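Local structure of GTP binding regulator (Thermotoga maritima, 1VR8) at residues F24-R29 with R135-M140; L63-G68 with W116-E121. The protein is of unknown function but resembles the Ran-binding protein Mog1p in fold, which suggests, without proving, a part in regulating a GTP-binding protein. All blocks are in the same frame, centred on the assembly; numbering follows the deposited sequence.

Interaction 1: residues F24-R29 with R135-M140; sequences FVLETR and RVYEEM
Leu26 reaches from the turn after helix 19-24 to helix 126-138, where both its methyls meet Tyr137 and CD2 also packs on Val136. CD2 lies 3.9 Å from Val136 CB and 4.0 Å from Tyr137 CE1, approaching that ring obliquely. CD1 sits 3.7 Å from Tyr137 OH, and the two side chains cross at about a right angle. Val25 works beside it: its CG1, held between the backbone N and the carbonyl carbon (chi1 75°), meets the Tyr137 ring at its edge, close to the ring plane, with 4.1 Å to CE1. The same methyl slides past Val136, whose side chain points the opposite way, and meets selenomethionine Met140 tip to tip, 3.8 Å from CE. Beyond CG the Met140 chain is extended, which carries its methyl back to the turn. Val25 points at the helix from the type I turn Phe24-Glu27, while Leu26 leaves the turn to one side and brings only its methyls round. Tyr137 OH bonds to Ala22 O in helix 19-24, and His132 NE2 to Leu26 O, tying turn to helix 126-138. Between the two segments no hydrogen bond forms; they meet through apolar methyl and ring contacts, their polar partners lying outside the pair.

Interaction 2: residues L63-G68 with W116-E121; sequences LYVYKG and WLFIVE
Tyr64 and Ile119 form a hydrogen-bonded antiparallel pair, with Tyr64 N to Ile119 O at 2.8 Å and nearly straight (172°). Tyr66 and Leu117 repeat the pattern, and each pair closes with two backbone bonds. The tight part is the face bearing Leu63, Val65, Lys67, Trp116, Phe118 and Val120. Leu63 CD1 packs on Val120 CG2 at 3.7 Å and on Phe118 CD1 at 4.0 Å. Val65, in one of its two conformers, runs side by side with Phe118, pointing the same way, and sets CG1 at the edge of the Trp116 ring. The extended Lys67 chain lies over one face of Trp116 in a CH-pi contact, CG 4.0 Å from the six-membered ring centroid, and takes NZ on to Tyr17 O. The partly exposed residues are Lys67 at one end and Tyr64 and Glu121 at the other. There Tyr64 OH bonds Glu121 OE2 at 2.8 Å, meeting it from above the carboxylate plane, which stands 85° to the ring; a glycerol also bonds OE2, while OE1 is held by Tyr42 OH. Strand 45-56 flanks Leu63 and Val65, and strand 106-113 flanks Phe118 and Val120, so this pair lies inside the antiparallel sheet. Helix 71-79 packs on Tyr66, Leu117 and Ile119.

Interactions 1 and 2 have centres 14 Å apart and meet directly through two side-chain pairs. Tyr137 CE2 comes within 3.4 Å of Phe118 CZ, the ring planes inclined at about 40°, and Leu26 CD1 is 3.5 Å from Leu63 CD2. Thus the residues that join the turn to the helix in interaction 1 also rest on the Leu63 and Phe118 face of the sheet. Along the chain, interaction 2 is nested within the loop that 24-29 and 135-140 close, and strand 116-122 is followed, after a short connection, by helix 126-138. No active site is known; the azide ions bind at other residues. One glycerol lies about 4 Å from the Val136 side chain and another about 3 Å from that of Glu121, both probably from the crystallisation liquor.

Interaction 1: residues F24-R29 with R135-M140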
loop_
_atom_site.group_PDB
_atom_site.type_symbol
_atom_site.label_atom_id
_atom_site.label_comp_id
_atom_site.label_asym_id
_atom_site.label_seq_id
_atom_site.Cartn_x
_atom_site.Cartn_y
_atom_site.Cartn_z
ATOM N N PHE A 24 -4.657 -9.870 5.383
ATOM C CA PHE A 24 -4.868 -10.566 6.650
ATOM C C PHE A 24 -3.571 -10.913 7.357
ATOM O O PHE A 24 -3.510 -10.930 8.582
ATOM C CB PHE A 24 -5.702 -11.829 6.445
ATOM C CG PHE A 24 -7.104 -11.564 5.923
ATOM C CD1 PHE A 24 -7.950 -10.697 6.576
ATOM C CD2 PHE A 24 -7.578 -12.228 4.799
ATOM C CE1 PHE A 24 -9.230 -10.436 6.106
ATOM C CE2 PHE A 24 -8.888 -11.974 4.311
ATOM C CZ PHE A 24 -9.697 -11.081 4.974
ATOM N N VAL A 25 -2.497 -11.131 6.596
ATOM C CA VAL A 25 -1.211 -11.459 7.205
ATOM C C VAL A 25 -0.595 -10.286 8.000
ATOM O O VAL A 25 0.312 -10.457 8.801
ATOM C CB VAL A 25 -0.240 -11.979 6.101
ATOM C CG1 VAL A 25 0.260 -10.854 5.274
ATOM C CG2 VAL A 25 0.864 -12.791 6.680
ATOM N N LEU A 26 -1.118 -9.079 7.786
ATOM C CA LEU A 26 -0.580 -7.893 8.469
ATOM C C LEU A 26 -1.120 -7.693 9.877
ATOM O O LEU A 26 -0.609 -6.864 10.626
ATOM C CB LEU A 26 -0.882 -6.642 7.657
ATOM C CG LEU A 26 -0.280 -6.672 6.268
ATOM C CD1 LEU A 26 -0.787 -5.485 5.489
ATOM C CD2 LEU A 26 1.234 -6.677 6.370
ATOM N N GLU A 27 -2.171 -8.409 10.246
ATOM C CA GLU A 27 -2.785 -8.202 11.531
ATOM C C GLU A 27 -1.840 -8.678 12.657
ATOM O O GLU A 27 -1.148 -9.694 12.539
ATOM C CB GLU A 27 -4.198 -8.864 11.549
ATOM C CG GLU A 27 -4.972 -8.541 12.760
ATOM C CD GLU A 27 -6.434 -8.910 12.664
ATOM O OE1 GLU A 27 -6.780 -9.892 11.916
ATOM O OE2 GLU A 27 -7.204 -8.253 13.387
ATOM N N THR A 28 -1.763 -7.920 13.753
ATOM C CA THR A 28 -1.094 -8.367 14.959
ATOM C C THR A 28 -1.930 -7.836 16.116
ATOM O O THR A 28 -2.933 -7.156 15.897
ATOM C CB THR A 28 0.337 -7.804 15.124
ATOM O OG1 THR A 28 0.269 -6.409 15.400
ATOM C CG2 THR A 28 1.212 -8.017 13.888
ATOM N N ARG A 29 -1.499 -8.086 17.341
ATOM C CA ARG A 29 -2.205 -7.503 18.482
ATOM C C ARG A 29 -2.145 -5.971 18.480
ATOM O O ARG A 29 -2.993 -5.345 19.077
ATOM C CB ARG A 29 -1.675 -8.072 19.802
ATOM C CG ARG A 29 -0.363 -7.468 20.281
ATOM N N ARG A 135 8.338 -5.024 6.764
ATOM C CA ARG A 135 8.913 -6.107 7.541
ATOM C C ARG A 135 8.177 -7.445 7.336
ATOM O O ARG A 135 8.827 -8.499 7.197
ATOM C CB ARG A 135 8.980 -5.698 8.991
ATOM C CG ARG A 135 10.082 -4.658 9.176
ATOM C CD ARG A 135 10.116 -4.073 10.537
ATOM N NE ARG A 135 11.330 -3.278 10.714
ATOM C CZ ARG A 135 11.495 -2.392 11.687
ATOM N NH1 ARG A 135 10.507 -2.132 12.548
ATOM N NH2 ARG A 135 12.639 -1.746 11.793
ATOM N N VAL A 136 6.849 -7.409 7.259
ATOM C CA VAL A 136 6.101 -8.667 7.068
ATOM C C VAL A 136 6.375 -9.229 5.668
ATOM O O VAL A 136 6.702 -10.407 5.505
ATOM C CB VAL A 136 4.605 -8.453 7.301
ATOM C CG1 VAL A 136 3.808 -9.681 6.932
ATOM C CG2 VAL A 136 4.366 -8.060 8.750
ATOM N N TYR A 137 6.279 -8.367 4.661
ATOM C CA TYR A 137 6.487 -8.820 3.279
ATOM C C TYR A 137 7.933 -9.208 3.005
ATOM O O TYR A 137 8.198 -10.133 2.258
ATOM C CB TYR A 137 5.997 -7.779 2.283
ATOM C CG TYR A 137 4.486 -7.509 2.303
ATOM C CD1 TYR A 137 3.562 -8.423 2.844
ATOM C CD2 TYR A 137 3.983 -6.346 1.716
ATOM C CE1 TYR A 137 2.181 -8.153 2.814
ATOM C CE2 TYR A 137 2.627 -6.095 1.655
ATOM C CZ TYR A 137 1.735 -6.992 2.231
ATOM O OH TYR A 137 0.387 -6.736 2.193
ATOM N N GLU A 138 8.878 -8.508 3.615
ATOM C CA GLU A 138 10.296 -8.796 3.378
ATOM C C GLU A 138 10.655 -10.230 3.768
ATOM O O GLU A 138 11.567 -10.843 3.176
ATOM C CB GLU A 138 11.159 -7.793 4.142
ATOM C CG GLU A 138 12.657 -8.008 4.027
ATOM C CD GLU A 138 13.239 -7.566 2.704
ATOM O OE1 GLU A 138 12.487 -7.019 1.875
ATOM O OE2 GLU A 138 14.449 -7.797 2.495
ATOM N N GLU A 139 9.974 -10.783 4.775
ATOM C CA GLU A 139 10.277 -12.146 5.208
ATOM C C GLU A 139 9.856 -13.206 4.191
ATOM O O GLU A 139 10.323 -14.347 4.244
ATOM C CB GLU A 139 9.574 -12.441 6.530
ATOM C CG GLU A 139 10.149 -11.701 7.728
HETATM N N MSE A 140 8.957 -12.847 3.285
HETATM C CA MSE A 140 8.412 -13.801 2.319
HETATM C C MSE A 140 9.431 -14.022 1.218
HETATM O O MSE A 140 10.180 -13.113 0.875
HETATM C CB MSE A 140 7.093 -13.275 1.762
HETATM C CG MSE A 140 6.095 -12.997 2.838
HETATM SE SE MSE A 140 4.413 -12.379 2.029
HETATM C CE MSE A 140 3.453 -12.112 3.699
#

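Interaction 2: residues L63-G68 with W116-E121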
loop_
_atom_site.group_PDB
_atom_site.type_symbol
_atom_site.label_atom_id
_atom_site.label_comp_id
_atom_site.label_asym_id
_atom_site.label_seq_id
_atom_site.Cartn_x
_atom_site.Cartn_y
_atom_site.Cartn_z
ATOM N N LEU A 63 -5.244 0.872 4.398
ATOM C CA LEU A 63 -4.395 0.211 3.435
ATOM C C LEU A 63 -5.222 -0.159 2.214
ATOM O O LEU A 63 -6.193 -0.909 2.317
ATOM C CB LEU A 63 -3.790 -1.034 4.028
ATOM C CG LEU A 63 -3.037 -1.931 3.048
ATOM C CD1 LEU A 63 -1.724 -1.282 2.727
ATOM C CD2 LEU A 63 -2.824 -3.309 3.614
ATOM N N TYR A 64 -4.825 0.378 1.079
ATOM C CA TYR A 64 -5.410 0.078 -0.235
ATOM C C TYR A 64 -4.475 -0.869 -0.956
ATOM O O TYR A 64 -3.254 -0.655 -0.990
ATOM C CB TYR A 64 -5.599 1.341 -1.064
ATOM C CG TYR A 64 -6.501 2.382 -0.435
ATOM C CD1 TYR A 64 -6.040 3.222 0.575
ATOM C CD2 TYR A 64 -7.798 2.541 -0.858
ATOM C CE1 TYR A 64 -6.865 4.155 1.149
ATOM C CE2 TYR A 64 -8.645 3.492 -0.284
ATOM C CZ TYR A 64 -8.160 4.306 0.713
ATOM O OH TYR A 64 -8.985 5.243 1.315
ATOM N N VAL A 65 -5.049 -1.922 -1.510
ATOM C CA VAL A 65 -4.260 -2.935 -2.190
ATOM C C VAL A 65 -4.835 -3.247 -3.565
ATOM O O VAL A 65 -6.046 -3.454 -3.718
ATOM C CB VAL A 65 -4.289 -4.294 -1.471
ATOM C CG1 VAL A 65 -3.208 -5.222 -2.072
ATOM C CG2 VAL A 65 -4.176 -4.122 0.019
ATOM N N TYR A 66 -3.946 -3.360 -4.540
ATOM C CA TYR A 66 -4.271 -3.789 -5.889
ATOM C C TYR A 66 -3.259 -4.853 -6.298
ATOM O O TYR A 66 -2.056 -4.694 -6.049
ATOM C CB TYR A 66 -4.215 -2.595 -6.883
ATOM C CG TYR A 66 -4.125 -3.020 -8.339
ATOM C CD1 TYR A 66 -2.890 -3.336 -8.928
ATOM C CD2 TYR A 66 -5.276 -3.124 -9.128
ATOM C CE1 TYR A 66 -2.821 -3.760 -10.231
ATOM C CE2 TYR A 66 -5.210 -3.548 -10.459
ATOM C CZ TYR A 66 -3.963 -3.858 -11.000
ATOM O OH TYR A 66 -3.844 -4.276 -12.313
ATOM N N LYS A 67 -3.744 -5.938 -6.901
ATOM C CA LYS A 67 -2.901 -6.971 -7.490
ATOM C C LYS A 67 -3.250 -7.054 -8.961
ATOM O O LYS A 67 -4.419 -7.204 -9.318
ATOM C CB LYS A 67 -3.198 -8.341 -6.861
ATOM C CG LYS A 67 -2.333 -9.450 -7.423
ATOM C CD LYS A 67 -2.608 -10.783 -6.767
ATOM C CE LYS A 67 -1.642 -11.830 -7.334
ATOM N NZ LYS A 67 -2.030 -13.206 -6.926
ATOM N N GLY A 68 -2.253 -7.027 -9.825
ATOM C CA GLY A 68 -2.478 -7.151 -11.241
ATOM C C GLY A 68 -1.401 -6.568 -12.132
ATOM O O GLY A 68 -0.405 -6.032 -11.656
ATOM N N TRP A 116 1.954 -5.634 -7.764
ATOM C CA TRP A 116 1.344 -5.118 -6.556
ATOM C C TRP A 116 1.427 -3.601 -6.496
ATOM O O TRP A 116 2.444 -2.998 -6.859
ATOM C CB TRP A 116 2.062 -5.678 -5.309
ATOM C CG TRP A 116 1.868 -7.158 -5.131
ATOM C CD1 TRP A 116 2.730 -8.171 -5.491
ATOM C CD2 TRP A 116 0.731 -7.791 -4.569
ATOM N NE1 TRP A 116 2.181 -9.382 -5.207
ATOM C CE2 TRP A 116 0.946 -9.186 -4.648
ATOM C CE3 TRP A 116 -0.466 -7.322 -4.024
ATOM C CZ2 TRP A 116 0.024 -10.112 -4.158
ATOM C CZ3 TRP A 116 -1.367 -8.235 -3.538
ATOM C CH2 TRP A 116 -1.127 -9.622 -3.617
ATOM N N LEU A 117 0.367 -2.999 -5.975
ATOM C CA LEU A 117 0.325 -1.573 -5.658
ATOM C C LEU A 117 -0.316 -1.440 -4.286
ATOM O O LEU A 117 -1.378 -2.005 -4.051
ATOM C CB LEU A 117 -0.484 -0.824 -6.699
ATOM C CG LEU A 117 -1.013 0.566 -6.329
ATOM C CD1 LEU A 117 0.080 1.547 -6.068
ATOM C CD2 LEU A 117 -1.917 1.034 -7.456
ATOM N N PHE A 118 0.334 -0.693 -3.401
ATOM C CA PHE A 118 -0.181 -0.405 -2.039
ATOM C C PHE A 118 -0.285 1.080 -1.824
ATOM O O PHE A 118 0.577 1.834 -2.292
ATOM C CB PHE A 118 0.777 -0.985 -0.991
ATOM C CG PHE A 118 0.836 -2.497 -1.009
ATOM C CD1 PHE A 118 -0.147 -3.236 -0.365
ATOM C CD2 PHE A 118 1.800 -3.158 -1.713
ATOM C CE1 PHE A 118 -0.134 -4.602 -0.394
ATOM C CE2 PHE A 118 1.811 -4.549 -1.771
ATOM C CZ PHE A 118 0.843 -5.261 -1.106
ATOM N N ILE A 119 -1.306 1.501 -1.083
ATOM C CA ILE A 119 -1.391 2.858 -0.594
ATOM C C ILE A 119 -1.692 2.750 0.899
ATOM O O ILE A 119 -2.626 2.024 1.313
ATOM C CB ILE A 119 -2.519 3.675 -1.251
ATOM C CG1 ILE A 119 -2.435 3.623 -2.795
ATOM C CG2 ILE A 119 -2.443 5.119 -0.726
ATOM C CD1 ILE A 119 -3.697 4.087 -3.469
ATOM N N VAL A 120 -0.918 3.457 1.706
ATOM C CA VAL A 120 -1.217 3.577 3.120
ATOM C C VAL A 120 -1.531 5.036 3.431
ATOM O O VAL A 120 -0.774 5.945 3.058
ATOM C CB VAL A 120 -0.044 3.108 3.979
ATOM C CG1 VAL A 120 -0.323 3.304 5.476
ATOM C CG2 VAL A 120 0.223 1.677 3.724
ATOM N N GLU A 121 -2.643 5.270 4.106
ATOM C CA GLU A 121 -3.024 6.624 4.473
ATOM C C GLU A 121 -3.578 6.702 5.870
ATOM O O GLU A 121 -4.180 5.761 6.378
ATOM C CB GLU A 121 -3.971 7.261 3.450
ATOM C CG GLU A 121 -5.272 6.639 3.281
ATOM C CD GLU A 121 -6.242 7.431 2.354
ATOM O OE1 GLU A 121 -5.744 8.136 1.443
ATOM O OE2 GLU A 121 -7.493 7.268 2.552
#